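Local coordinates for major capsid protein (Faustovirus, PDB 5J7O) that probably forms the capsid shell of a large double-stranded DNA virus, as a double jelly-roll protein assembled in trimers, at residues V189-Y201 / M295-R307. Sequence-based numbering, arbitrary orientation.
Sequences VKFEVNGNPLDEY and MFVPLLFWFRDPR
Phe301 lies between Phe191 and Tyr201, which reach its two opposite faces from the hairpin 189-201. On one face Phe191 CB makes a CH-pi contact, 4.1 Å from the centroid of the Phe301 ring and over the face. On the other, Tyr201 presents a ring edge, with planes at 62° and CE2 4.0 Å from Phe301 CE1, a T-shaped pair. Val189 CG1 adds an apolar contact to Phe301 CZ at 3.9 Å. A second T-shaped pair follows, the edge of Phe303 pointing at the face of Phe191 (centroids 5.2 Å apart). The indole of Trp302 completes the cluster: its CH2 sits near the plane of the Phe191 ring, at the edge, and meets Leu198 CD2 at 3.4 Å. A classic beta bulge sets Leu198 and Asp199 together opposite Phe191, which brings both side chains to this surface.

Polar contacts are few. Leu300 N donates to Tyr201 OH (2.9 Å, N-H...O 163°), a nearly straight bond across the contact; Tyr201 holds CG between its backbone N and carbonyl carbon (chi1 62°), and from there the phenol spans to the inverse gamma turn centred on Leu300. Asp199 OD2 lies in the plane of the Phe301 ring, 3.2 Å from CD1, and has no hydrogen-bonding partner in the model, whereas OD1 accepts from Tyr421 N.

The interface thus joins the hairpin's sheet to the turn and 3-10 segment that follow strand 293-298, through aromatic rings packed edge-to-face, with a phenol-to-backbone bond tying the hairpin to the turn and the positive ring edge of Phe301 probably easing the burial of a carboxylate oxygen.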
loop_
_atom_site.group_PDB
_atom_site.type_symbol
_atom_site.label_atom_id
_atom_site.label_comp_id
_atom_site.label_asym_id
_atom_site.label_seq_id
_atom_site.Cartn_x
_atom_site.Cartn_y
_atom_site.Cartn_z
ATOM N N VAL B 189 13.015 25.658 12.625
ATOM C CA VAL B 189 13.746 24.834 13.582
ATOM C C VAL B 189 15.220 25.179 13.445
ATOM O O VAL B 189 15.790 25.048 12.356
ATOM C CB VAL B 189 13.515 23.331 13.349
ATOM C CG1 VAL B 189 14.306 22.512 14.355
ATOM C CG2 VAL B 189 12.033 22.995 13.432
ATOM N N LYS B 190 15.840 25.614 14.540
ATOM C CA LYS B 190 17.191 26.156 14.510
ATOM C C LYS B 190 18.127 25.358 15.407
ATOM O O LYS B 190 17.772 25.002 16.535
ATOM C CB LYS B 190 17.201 27.626 14.951
ATOM C CG LYS B 190 16.678 28.602 13.910
ATOM C CD LYS B 190 16.440 29.974 14.521
ATOM C CE LYS B 190 17.660 30.462 15.288
ATOM N NZ LYS B 190 17.394 31.749 15.987
ATOM N N PHE B 191 19.325 25.085 14.894
ATOM C CA PHE B 191 20.446 24.582 15.682
ATOM C C PHE B 191 21.452 25.720 15.794
ATOM O O PHE B 191 22.136 26.050 14.819
ATOM C CB PHE B 191 21.072 23.346 15.037
ATOM C CG PHE B 191 22.261 22.809 15.787
ATOM C CD1 PHE B 191 22.317 22.879 17.170
ATOM C CD2 PHE B 191 23.329 22.246 15.107
ATOM C CE1 PHE B 191 23.411 22.389 17.860
ATOM C CE2 PHE B 191 24.426 21.757 15.792
ATOM C CZ PHE B 191 24.466 21.829 17.170
ATOM N N GLU B 192 21.544 26.313 16.980
ATOM C CA GLU B 192 22.221 27.587 17.180
ATOM C C GLU B 192 23.485 27.391 18.008
ATOM O O GLU B 192 23.445 26.754 19.066
ATOM C CB GLU B 192 21.282 28.577 17.869
ATOM C CG GLU B 192 21.513 30.030 17.516
ATOM C CD GLU B 192 20.366 30.912 17.966
ATOM O OE1 GLU B 192 19.263 30.374 18.206
ATOM O OE2 GLU B 192 20.565 32.139 18.083
ATOM N N VAL B 193 24.601 27.936 17.523
ATOM C CA VAL B 193 25.881 27.888 18.222
ATOM C C VAL B 193 26.507 29.276 18.175
ATOM O O VAL B 193 26.643 29.863 17.096
ATOM C CB VAL B 193 26.841 26.848 17.611
ATOM C CG1 VAL B 193 28.125 26.769 18.425
ATOM C CG2 VAL B 193 26.177 25.481 17.528
ATOM N N ASN B 194 26.884 29.796 19.347
ATOM C CA ASN B 194 27.538 31.102 19.477
ATOM C C ASN B 194 26.670 32.234 18.937
ATOM O O ASN B 194 27.183 33.274 18.513
ATOM C CB ASN B 194 28.908 31.116 18.791
ATOM C CG ASN B 194 29.800 29.991 19.255
ATOM O OD1 ASN B 194 29.524 29.347 20.263
ATOM N ND2 ASN B 194 30.881 29.748 18.523
ATOM N N GLY B 195 25.351 32.049 18.951
ATOM C CA GLY B 195 24.436 33.011 18.384
ATOM C C GLY B 195 24.223 32.888 16.891
ATOM O O GLY B 195 23.257 33.457 16.369
ATOM N N ASN B 196 25.094 32.167 16.187
ATOM C CA ASN B 196 24.940 31.961 14.752
ATOM C C ASN B 196 24.040 30.761 14.490
ATOM O O ASN B 196 24.226 29.710 15.113
ATOM C CB ASN B 196 26.288 31.728 14.083
ATOM C CG ASN B 196 27.142 32.976 14.037
ATOM O OD1 ASN B 196 26.630 34.094 14.013
ATOM N ND2 ASN B 196 28.458 32.790 14.016
ATOM N N PRO B 197 23.057 30.880 13.601
ATOM C CA PRO B 197 22.359 29.681 13.123
ATOM C C PRO B 197 23.312 28.749 12.394
ATOM O O PRO B 197 23.798 29.078 11.307
ATOM C CB PRO B 197 21.286 30.244 12.183
ATOM C CG PRO B 197 21.079 31.648 12.646
ATOM C CD PRO B 197 22.426 32.118 13.115
ATOM N N LEU B 198 23.604 27.591 12.988
ATOM C CA LEU B 198 24.474 26.630 12.323
ATOM C C LEU B 198 23.721 25.872 11.237
ATOM O O LEU B 198 24.290 25.556 10.187
ATOM C CB LEU B 198 25.077 25.668 13.348
ATOM C CG LEU B 198 26.297 24.849 12.916
ATOM C CD1 LEU B 198 27.180 24.533 14.111
ATOM C CD2 LEU B 198 25.880 23.566 12.223
ATOM N N ASP B 199 22.445 25.575 11.474
ATOM C CA ASP B 199 21.593 24.964 10.464
ATOM C C ASP B 199 20.143 25.184 10.863
ATOM O O ASP B 199 19.816 25.250 12.051
ATOM C CB ASP B 199 21.881 23.468 10.297
ATOM C CG ASP B 199 21.180 22.875 9.090
ATOM O OD1 ASP B 199 20.948 23.621 8.115
ATOM O OD2 ASP B 199 20.859 21.668 9.114
ATOM N N GLU B 200 19.281 25.297 9.857
ATOM C CA GLU B 200 17.873 25.571 10.098
ATOM C C GLU B 200 17.058 25.136 8.891
ATOM O O GLU B 200 17.554 25.124 7.761
ATOM C CB GLU B 200 17.638 27.057 10.386
ATOM C CG GLU B 200 18.265 27.979 9.357
ATOM C CD GLU B 200 17.850 29.422 9.536
ATOM O OE1 GLU B 200 16.772 29.665 10.120
ATOM O OE2 GLU B 200 18.602 30.316 9.092
ATOM N N TYR B 201 15.801 24.781 9.146
ATOM C CA TYR B 201 14.868 24.428 8.086
ATOM C C TYR B 201 13.469 24.854 8.508
ATOM O O TYR B 201 13.222 25.192 9.669
ATOM C CB TYR B 201 14.918 22.928 7.763
ATOM C CG TYR B 201 14.538 22.018 8.911
ATOM C CD1 TYR B 201 13.209 21.700 9.163
ATOM C CD2 TYR B 201 15.509 21.462 9.732
ATOM C CE1 TYR B 201 12.858 20.867 10.207
ATOM C CE2 TYR B 201 15.167 20.625 10.778
ATOM C CZ TYR B 201 13.840 20.331 11.010
ATOM O OH TYR B 201 13.493 19.499 12.049
ATOM N N MET B 295 2.507 14.147 19.735
ATOM C CA MET B 295 3.417 13.999 18.613
ATOM C C MET B 295 4.850 13.939 19.120
ATOM O O MET B 295 5.202 14.577 20.115
ATOM C CB MET B 295 3.263 15.155 17.613
ATOM C CG MET B 295 1.858 15.295 17.045
ATOM S SD MET B 295 1.663 16.694 15.922
ATOM C CE MET B 295 1.961 18.073 17.025
ATOM N N PHE B 296 5.667 13.147 18.433
ATOM C CA PHE B 296 7.114 13.114 18.624
ATOM C C PHE B 296 7.720 13.525 17.287
ATOM O O PHE B 296 7.982 12.683 16.426
ATOM C CB PHE B 296 7.601 11.733 19.073
ATOM C CG PHE B 296 7.535 11.517 20.560
ATOM C CD1 PHE B 296 6.338 11.191 21.173
ATOM C CD2 PHE B 296 8.674 11.628 21.341
ATOM C CE1 PHE B 296 6.275 10.987 22.541
ATOM C CE2 PHE B 296 8.619 11.424 22.708
ATOM C CZ PHE B 296 7.418 11.103 23.308
ATOM N N VAL B 297 7.930 14.826 17.112
ATOM C CA VAL B 297 8.402 15.373 15.845
ATOM C C VAL B 297 9.923 15.264 15.797
ATOM O O VAL B 297 10.612 15.912 16.597
ATOM C CB VAL B 297 7.950 16.828 15.655
ATOM C CG1 VAL B 297 8.400 17.351 14.300
ATOM C CG2 VAL B 297 6.439 16.933 15.794
ATOM N N PRO B 298 10.480 14.469 14.888
ATOM C CA PRO B 298 11.939 14.375 14.793
ATOM C C PRO B 298 12.536 15.641 14.201
ATOM O O PRO B 298 11.939 16.299 13.345
ATOM C CB PRO B 298 12.163 13.174 13.863
ATOM C CG PRO B 298 10.825 12.475 13.779
ATOM C CD PRO B 298 9.808 13.551 13.957
ATOM N N LEU B 299 13.735 15.978 14.670
ATOM C CA LEU B 299 14.469 17.134 14.165
ATOM C C LEU B 299 15.397 16.661 13.052
ATOM O O LEU B 299 16.341 15.903 13.299
ATOM C CB LEU B 299 15.236 17.823 15.289
ATOM C CG LEU B 299 14.367 18.295 16.460
ATOM C CD1 LEU B 299 15.153 19.204 17.389
ATOM C CD2 LEU B 299 13.103 18.988 15.965
ATOM N N LEU B 300 15.128 17.112 11.829
ATOM C CA LEU B 300 15.720 16.528 10.625
ATOM C C LEU B 300 17.070 17.172 10.294
ATOM O O LEU B 300 17.291 17.695 9.202
ATOM C CB LEU B 300 14.749 16.661 9.458
ATOM C CG LEU B 300 13.285 16.327 9.752
ATOM C CD1 LEU B 300 12.368 17.034 8.765
ATOM C CD2 LEU B 300 13.053 14.824 9.712
ATOM N N PHE B 301 17.986 17.112 11.256
ATOM C CA PHE B 301 19.343 17.590 11.036
ATOM C C PHE B 301 20.253 16.438 10.606
ATOM O O PHE B 301 19.896 15.262 10.688
ATOM C CB PHE B 301 19.891 18.265 12.292
ATOM C CG PHE B 301 19.219 19.567 12.628
ATOM C CD1 PHE B 301 19.325 20.658 11.780
ATOM C CD2 PHE B 301 18.500 19.707 13.804
ATOM C CE1 PHE B 301 18.713 21.858 12.091
ATOM C CE2 PHE B 301 17.888 20.906 14.121
ATOM C CZ PHE B 301 17.994 21.982 13.263
ATOM N N TRP B 302 21.453 16.799 10.140
ATOM C CA TRP B 302 22.363 15.796 9.593
ATOM C C TRP B 302 22.884 14.867 10.683
ATOM O O TRP B 302 23.108 13.678 10.432
ATOM C CB TRP B 302 23.525 16.478 8.863
ATOM C CG TRP B 302 24.624 16.898 9.784
ATOM C CD1 TRP B 302 25.739 16.182 10.107
ATOM C CD2 TRP B 302 24.699 18.116 10.532
ATOM N NE1 TRP B 302 26.507 16.880 11.005
ATOM C CE2 TRP B 302 25.890 18.071 11.283
ATOM C CE3 TRP B 302 23.876 19.242 10.639
ATOM C CZ2 TRP B 302 26.279 19.107 12.125
ATOM C CZ3 TRP B 302 24.265 20.268 11.475
ATOM C CH2 TRP B 302 25.455 20.194 12.208
ATOM N N PHE B 303 23.044 15.374 11.908
ATOM C CA PHE B 303 23.713 14.611 12.957
ATOM C C PHE B 303 22.776 13.575 13.559
ATOM O O PHE B 303 23.010 13.084 14.667
ATOM C CB PHE B 303 24.265 15.541 14.044
ATOM C CG PHE B 303 23.257 16.499 14.604
ATOM C CD1 PHE B 303 22.370 16.105 15.596
ATOM C CD2 PHE B 303 23.210 17.805 14.153
ATOM C CE1 PHE B 303 21.449 16.998 16.118
ATOM C CE2 PHE B 303 22.297 18.704 14.674
ATOM C CZ PHE B 303 21.412 18.298 15.656
ATOM N N ARG B 304 21.696 13.252 12.844
ATOM C CA ARG B 304 20.865 12.124 13.238
ATOM C C ARG B 304 21.584 10.806 12.990
ATOM O O ARG B 304 21.382 9.838 13.733
ATOM C CB ARG B 304 19.538 12.178 12.479
ATOM C CG ARG B 304 18.721 10.898 12.491
ATOM C CD ARG B 304 17.291 11.189 12.066
ATOM N NE ARG B 304 16.718 12.240 12.902
ATOM C CZ ARG B 304 16.067 12.013 14.037
ATOM N NH1 ARG B 304 15.897 10.770 14.463
ATOM N NH2 ARG B 304 15.585 13.026 14.745
ATOM N N ASP B 305 22.424 10.760 11.964
ATOM C CA ASP B 305 23.270 9.613 11.675
ATOM C C ASP B 305 24.177 9.324 12.867
ATOM O O ASP B 305 24.916 10.221 13.302
ATOM C CB ASP B 305 24.099 9.908 10.423
ATOM C CG ASP B 305 24.802 8.682 9.866
ATOM O OD1 ASP B 305 25.087 7.737 10.629
ATOM O OD2 ASP B 305 25.084 8.676 8.649
ATOM N N PRO B 306 24.148 8.110 13.430
ATOM C CA PRO B 306 25.058 7.806 14.549
ATOM C C PRO B 306 26.523 8.019 14.210
ATOM O O PRO B 306 27.296 8.460 15.069
ATOM C CB PRO B 306 24.755 6.331 14.851
ATOM C CG PRO B 306 23.363 6.124 14.357
ATOM C CD PRO B 306 23.227 6.997 13.142
ATOM N N ARG B 307 26.922 7.721 12.970
ATOM C CA ARG B 307 28.299 7.955 12.546
ATOM C C ARG B 307 28.689 9.421 12.675
ATOM O O ARG B 307 29.873 9.737 12.850
ATOM C CB ARG B 307 28.479 7.494 11.100
ATOM C CG ARG B 307 28.385 5.993 10.888
ATOM C CD ARG B 307 28.407 5.661 9.403
ATOM N NE ARG B 307 27.243 6.200 8.705
ATOM C CZ ARG B 307 27.023 6.049 7.403
ATOM N NH1 ARG B 307 27.894 5.386 6.655
ATOM N NH2 ARG B 307 25.937 6.568 6.846
#